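Local coordinates for oxidoreductase, NAD-binding/iron-sulfur cluster-binding protein (Nitratireductor pacificus pht-3B, PDB 6ZXU) that is a catabolic reductive dehalogenase that probably strips halogens from organohalides, using a cobalamin cofactor together with two [4Fe-4S] clusters, at residues Thr301-Arg305 against Gln306-Arg310; Glu483-His486 against Asn487-Ile490; Val560-Gly564 against Tyr565-Lys569. All blocks are in the same frame, centred on the assembly; numbering follows the deposited sequence.

Interaction 1. Residues Thr301-Arg305 against Gln306-Arg310; sequences TLVVR and QEIQR
Val304 and Glu307 cross at a slant: one methyl of the valine, CG1, rests against the extended glutamate chain near its carboxylate, 3.5 Å from Glu307 CD and 3.6 Å from Glu307 CG. With chi1 at -174°, the valine holds this methyl opposite its own backbone N and next to its carbonyl carbon, which puts it where the Glu307 chain passes. Beyond the methyl, Glu307 OE1 forms a salt bridge with Arg719, and Leu720 of the same helix 713-721 packs on both Val304 and Glu307. Val303 CG1 touches Ile308 CD1 at 3.9 Å, methyl against methyl, while Val303 also touches the bound cobalamin and Ile308 leans on Trp403. What brings these side chains together is a short 3-10 turn, recognisable by two successive i to i+3 bonds: Glu307 N donates to Val304 O at 2.9 Å, and Ile308 N reaches Arg305 O over a longer 3.2 Å. Ile308 CG1 also covers Val304 O, at 3.4 Å, so an apolar branch lies beside a carbonyl already engaged by an amide. Arg305 O has a second partner in a water, which donates to it at 2.6 Å and reaches on to Ile308 O at 3.3 Å, bridging the exit of the turn. The Arg305 guanidinium, meanwhile, forms a salt bridge through NE with Glu401.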
# COMPACT_ATOMS: atom_id res chain seq x y z
N THR A 301 16.68 -13.17 14.27
CA THR A 301 17.62 -13.75 13.35
C THR A 301 18.93 -13.00 13.52
O THR A 301 18.90 -11.79 13.86
CB THR A 301 17.12 -13.64 11.87
OG1 THR A 301 16.61 -12.30 11.57
CG2 THR A 301 16.04 -14.62 11.60
N LEU A 302 20.03 -13.65 13.25
CA LEU A 302 21.35 -13.04 13.47
C LEU A 302 21.67 -11.85 12.56
O LEU A 302 21.48 -11.92 11.37
CB LEU A 302 22.41 -14.10 13.29
CG LEU A 302 23.84 -13.79 13.67
CD1 LEU A 302 23.98 -13.38 15.13
CD2 LEU A 302 24.64 -15.05 13.37
N VAL A 303 22.06 -10.73 13.15
CA VAL A 303 22.53 -9.54 12.42
C VAL A 303 23.95 -9.23 12.96
O VAL A 303 24.15 -8.99 14.18
CB VAL A 303 21.59 -8.34 12.64
CG1 VAL A 303 22.09 -7.09 11.93
CG2 VAL A 303 20.19 -8.69 12.19
N VAL A 304 24.92 -9.29 12.09
CA VAL A 304 26.34 -9.00 12.48
C VAL A 304 26.73 -7.71 11.78
O VAL A 304 27.24 -7.72 10.67
CB VAL A 304 27.25 -10.17 12.04
CG1 VAL A 304 28.68 -9.94 12.59
CG2 VAL A 304 26.68 -11.51 12.53
N ARG A 305 26.49 -6.58 12.45
CA ARG A 305 26.64 -5.29 11.82
C ARG A 305 28.04 -5.03 11.30
O ARG A 305 28.21 -4.44 10.21
CB ARG A 305 26.29 -4.19 12.77
CG ARG A 305 24.82 -4.13 13.11
CD ARG A 305 24.62 -3.24 14.31
NE ARG A 305 23.24 -2.93 14.43
CZ ARG A 305 22.32 -3.79 14.85
NH1 ARG A 305 22.62 -5.05 15.16
NH2 ARG A 305 21.08 -3.38 14.87
N GLN A 306 29.07 -5.51 12.01
CA GLN A 306 30.43 -5.27 11.53
C GLN A 306 30.76 -6.03 10.27
O GLN A 306 31.72 -5.70 9.61
CB GLN A 306 31.47 -5.59 12.60
CG GLN A 306 31.45 -4.60 13.70
CD GLN A 306 32.55 -4.91 14.74
OE1 GLN A 306 32.34 -5.69 15.63
NE2 GLN A 306 33.70 -4.42 14.50
N GLU A 307 29.93 -7.00 9.87
CA GLU A 307 30.19 -7.76 8.67
C GLU A 307 29.24 -7.40 7.49
O GLU A 307 29.29 -8.04 6.46
CB GLU A 307 30.09 -9.22 8.97
CG GLU A 307 31.16 -9.68 9.96
CD GLU A 307 31.10 -11.20 10.35
OE1 GLU A 307 31.64 -11.64 11.45
OE2 GLU A 307 30.46 -11.99 9.57
N ILE A 308 28.38 -6.41 7.67
CA ILE A 308 27.43 -6.06 6.63
C ILE A 308 28.07 -5.01 5.70
O ILE A 308 28.29 -3.91 6.14
CB ILE A 308 26.11 -5.52 7.20
CG1 ILE A 308 25.40 -6.54 8.05
CG2 ILE A 308 25.22 -5.09 6.06
CD1 ILE A 308 24.21 -6.01 8.83
N GLN A 309 28.30 -5.34 4.45
CA GLN A 309 28.80 -4.37 3.50
C GLN A 309 27.66 -3.62 2.86
O GLN A 309 26.57 -4.17 2.63
CB GLN A 309 29.58 -5.01 2.41
CG GLN A 309 30.84 -5.66 2.81
CD GLN A 309 31.47 -6.41 1.59
OE1 GLN A 309 31.79 -7.59 1.66
NE2 GLN A 309 31.59 -5.74 0.47
N ARG A 310 27.87 -2.33 2.61
CA ARG A 310 26.92 -1.49 1.87
C ARG A 310 27.04 -1.80 0.33
O ARG A 310 28.08 -2.19 -0.15
CB ARG A 310 27.13 -0.01 2.20
CG ARG A 310 26.67 0.34 3.59
CD ARG A 310 27.10 1.72 4.01
NE ARG A 310 26.47 2.75 3.18
CZ ARG A 310 26.74 4.03 3.26
NH1 ARG A 310 27.67 4.44 4.07
NH2 ARG A 310 26.18 4.89 2.45
O HOH W 1 28.74 -2.20 8.92

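Interaction 2. Residues Glu483-His486 against Asn487-Ile490; sequences EVIH and NPAI
Ile490 N donates to His486 O across one full helical turn, a bond of 3.0 Å with an angle of 163° at the hydrogen, the donor approaching almost in line with the carbonyl. Over the same oxygen lies the Ile490 side chain, its CG1 3.5 Å from His486 O and its CD1 4.3 Å from His486 CB. A chi1 of -62° turns CG1 back beside the isoleucine's own N, and hence toward the start of the helix. One residue earlier, Ala489 CB stands 3.4 Å from His486 O, so the carbonyl is flanked by two apolar side chains. This is the opening turn of helix 486-492, where the chain passes from loop to helix, and a proline is readily accommodated there. Pro488 has no N-H to offer Ile485 O; its ring carbon CD packs on that oxygen instead, at 3.3 Å, and meets Ile485 CG2 at 3.8 Å. Replacing Ile490 with an alanine would remove everything beyond CB, which would probably open a gap above the His486 carbonyl and against Val425 and Leu505, on which this side chain also packs. The side-chain polar groups are tied to protein, and the backbone reaches the cofactor. His486 has both ring nitrogens engaged, ND1 with Ser516 OG and NE2 with Ser482 OG, which fixes the ring's rotation, and its backbone N-H binds cobalamin at O63, where the positive end of the helix would be expected to favour the acceptor. Asn487, likewise lining the pocket, sends ND2 to the backbone O of Asp503.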
# COMPACT_ATOMS: atom_id res chain seq x y z
N GLU A 483 17.19 6.06 -1.06
CA GLU A 483 18.60 5.91 -0.72
C GLU A 483 18.87 4.92 0.43
O GLU A 483 20.00 4.76 0.84
CB GLU A 483 19.18 7.28 -0.49
CG GLU A 483 19.26 7.97 -1.84
CD GLU A 483 19.87 9.39 -1.83
OE1 GLU A 483 19.99 10.02 -0.78
OE2 GLU A 483 20.20 9.87 -2.93
N VAL A 484 17.81 4.28 0.99
CA VAL A 484 17.94 3.30 2.04
C VAL A 484 17.27 2.00 1.56
O VAL A 484 16.36 2.04 0.76
CB VAL A 484 17.33 3.71 3.37
CG1 VAL A 484 17.96 5.00 3.84
CG2 VAL A 484 15.83 3.85 3.34
N ILE A 485 17.78 0.88 2.04
CA ILE A 485 17.13 -0.41 1.88
C ILE A 485 16.08 -0.56 2.96
O ILE A 485 16.39 -0.48 4.17
CB ILE A 485 18.14 -1.51 1.93
CG1 ILE A 485 19.25 -1.18 0.94
CG2 ILE A 485 17.47 -2.85 1.66
CD1 ILE A 485 20.55 -1.91 1.25
N HIS A 486 14.83 -0.79 2.59
CA HIS A 486 13.77 -0.76 3.56
C HIS A 486 13.80 -1.94 4.50
O HIS A 486 13.49 -1.78 5.66
CB HIS A 486 12.40 -0.73 2.91
CG HIS A 486 12.12 0.53 2.15
ND1 HIS A 486 10.85 1.00 1.94
CD2 HIS A 486 12.94 1.41 1.55
CE1 HIS A 486 10.90 2.12 1.23
NE2 HIS A 486 12.15 2.36 0.94
N ASN A 487 14.16 -3.10 4.02
CA ASN A 487 14.04 -4.30 4.85
C ASN A 487 14.61 -4.20 6.24
O ASN A 487 13.92 -4.55 7.21
CB ASN A 487 14.64 -5.50 4.13
CG ASN A 487 13.92 -5.73 2.81
OD1 ASN A 487 13.87 -4.84 1.97
ND2 ASN A 487 13.45 -6.90 2.61
N PRO A 488 15.89 -3.80 6.39
CA PRO A 488 16.44 -3.82 7.76
C PRO A 488 15.78 -2.80 8.67
O PRO A 488 15.66 -3.03 9.86
CB PRO A 488 17.90 -3.47 7.51
CG PRO A 488 18.00 -2.87 6.23
CD PRO A 488 16.91 -3.47 5.39
N ALA A 489 15.28 -1.70 8.09
CA ALA A 489 14.46 -0.76 8.86
C ALA A 489 13.13 -1.34 9.29
O ALA A 489 12.72 -1.15 10.43
CB ALA A 489 14.29 0.51 8.07
N ILE A 490 12.46 -2.09 8.44
CA ILE A 490 11.23 -2.80 8.83
C ILE A 490 11.55 -3.75 10.01
O ILE A 490 10.79 -3.81 10.98
CB ILE A 490 10.60 -3.59 7.67
CG1 ILE A 490 10.20 -2.63 6.55
CG2 ILE A 490 9.40 -4.37 8.12
CD1 ILE A 490 9.99 -3.39 5.24

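Interaction 3. Residues Val560-Gly564 against Tyr565-Lys569; sequences VMFNG and YEIWK
Lys569 NZ is gripped from several sides: it forms salt bridges with Asp503 OD1 and cobalamin O5, and stands over the face of Phe562 in a cation-pi contact, 4.2 Å from the ring centroid. Its aliphatic chain, bent at chi2, lies across the same face, with Lys569 CD 3.8 Å from the Phe562 centroid in a CH-pi contact. At the edge of that ring comes Tyr565 OH, 3.2 Å from Phe562 CD1; the two aromatic side chains run alongside each other, their planes inclined at 68°. The hydroxyl bonds to cobalamin O7R and, through a water, is linked to Asn563 ND2. Tyr565 takes the crowded position between N and carbonyl carbon (chi1 52°), which folds its ring back so that Phe562 O lies over the ring centre, 3.2 Å above the plane, while still accepting Tyr565 N at 3.0 Å. On the hairpin's other face, Met561 SD stands 4.0 Å from Glu566 CB, and the bend at chi3 carries CE back toward the Tyr565-Glu566 backbone. Four backbone bonds tie Val560 to Ile567 and Phe562 to Tyr565, and Asn563-Gly564 form the corner of a type I' turn, where a side chain at Gly564 would jam against the preceding carbonyl. Such a tight turn is typical of a beta hairpin, here one whose Phe562, Tyr565 and Ile567, with Lys569 just beyond the strand, line the cobalamin pocket.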
# COMPACT_ATOMS: atom_id res chain seq x y z
N VAL A 560 20.54 -19.20 5.61
CA VAL A 560 21.95 -19.06 5.36
C VAL A 560 22.41 -17.67 5.84
O VAL A 560 21.60 -16.76 6.11
CB VAL A 560 22.32 -19.22 3.86
CG1 VAL A 560 22.00 -20.61 3.37
CG2 VAL A 560 21.62 -18.21 2.95
N MET A 561 23.73 -17.53 5.96
CA MET A 561 24.31 -16.20 6.17
C MET A 561 24.50 -15.57 4.80
O MET A 561 24.92 -16.23 3.85
CB MET A 561 25.69 -16.34 6.90
CG MET A 561 25.62 -16.86 8.33
SD MET A 561 24.41 -16.05 9.38
CE MET A 561 25.12 -14.41 9.52
N PHE A 562 24.23 -14.29 4.74
CA PHE A 562 24.32 -13.51 3.51
C PHE A 562 24.71 -12.10 3.95
O PHE A 562 23.96 -11.48 4.66
CB PHE A 562 22.90 -13.51 2.81
CG PHE A 562 22.80 -12.66 1.57
CD1 PHE A 562 22.42 -11.32 1.62
CD2 PHE A 562 23.12 -13.20 0.34
CE1 PHE A 562 22.41 -10.56 0.50
CE2 PHE A 562 23.12 -12.42 -0.79
CZ PHE A 562 22.73 -11.10 -0.71
N ASN A 563 25.88 -11.63 3.50
CA ASN A 563 26.35 -10.27 3.72
C ASN A 563 26.17 -9.88 5.16
O ASN A 563 25.71 -8.78 5.47
CB ASN A 563 25.64 -9.26 2.81
CG ASN A 563 26.27 -7.85 2.86
OD1 ASN A 563 27.44 -7.69 3.18
ND2 ASN A 563 25.52 -6.88 2.52
N GLY A 564 26.59 -10.78 6.08
CA GLY A 564 26.55 -10.47 7.48
C GLY A 564 25.30 -10.71 8.27
O GLY A 564 25.23 -10.36 9.43
N TYR A 565 24.23 -11.23 7.65
CA TYR A 565 23.00 -11.51 8.37
C TYR A 565 22.38 -12.82 7.92
O TYR A 565 22.57 -13.27 6.85
CB TYR A 565 21.98 -10.34 8.27
CG TYR A 565 21.72 -9.89 6.84
CD1 TYR A 565 22.49 -8.91 6.24
CD2 TYR A 565 20.75 -10.44 6.13
CE1 TYR A 565 22.31 -8.54 4.94
CE2 TYR A 565 20.50 -10.07 4.85
CZ TYR A 565 21.26 -9.11 4.25
OH TYR A 565 21.02 -8.75 2.97
N GLU A 566 21.57 -13.38 8.80
CA GLU A 566 20.88 -14.63 8.62
C GLU A 566 19.54 -14.35 7.87
O GLU A 566 18.74 -13.47 8.26
CB GLU A 566 20.56 -15.23 10.00
CG GLU A 566 19.72 -16.49 10.00
CD GLU A 566 19.39 -17.01 11.43
OE1 GLU A 566 19.59 -16.28 12.47
OE2 GLU A 566 18.84 -18.14 11.48
N ILE A 567 19.26 -15.14 6.85
CA ILE A 567 18.12 -14.91 6.00
C ILE A 567 17.80 -16.20 5.23
O ILE A 567 18.66 -17.05 5.05
CB ILE A 567 18.45 -13.72 5.05
CG1 ILE A 567 17.15 -13.12 4.52
CG2 ILE A 567 19.45 -14.11 3.99
CD1 ILE A 567 17.25 -11.73 4.03
N TRP A 568 16.56 -16.32 4.77
CA TRP A 568 16.20 -17.29 3.73
C TRP A 568 16.41 -16.56 2.38
O TRP A 568 15.63 -15.69 2.04
CB TRP A 568 14.73 -17.71 3.81
CG TRP A 568 14.42 -18.86 4.79
CD1 TRP A 568 14.72 -20.17 4.61
CD2 TRP A 568 13.76 -18.76 6.04
NE1 TRP A 568 14.33 -20.90 5.68
CE2 TRP A 568 13.73 -20.05 6.59
CE3 TRP A 568 13.27 -17.71 6.78
CZ2 TRP A 568 13.13 -20.34 7.82
CZ3 TRP A 568 12.66 -17.98 7.98
CH2 TRP A 568 12.64 -19.29 8.52
N LYS A 569 17.45 -16.86 1.66
CA LYS A 569 17.74 -16.08 0.45
C LYS A 569 17.03 -16.68 -0.73
O LYS A 569 17.25 -17.85 -1.10
CB LYS A 569 19.27 -15.93 0.18
CG LYS A 569 19.56 -14.81 -0.82
CD LYS A 569 19.37 -13.47 -0.11
CE LYS A 569 19.01 -12.39 -1.03
NZ LYS A 569 18.72 -11.16 -0.26
O HOH W 2 22.61 -6.86 1.75

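Overall arrangement
The three contacts follow one another along the chain, lie on the same side of the chain's centre and gather around a single cobalamin. Interactions 1 and 3 are neighbours, their centres about 9 Å apart: the loop at 301-310 runs beside hairpin 560-567, with probable hydrogen bonds from Leu302 N to Glu566 OE1 and from Gln309 N to Asn563 OD1, and helix 713-721 packs on both. Interaction 2, at the start of helix 486-492, lies with its centre about 14 Å from that of interaction 1 and 15 Å from that of interaction 3, without touching either. The cofactor pocket is thus assembled from pieces far apart in sequence, among them a loop, a helix start and a hairpin.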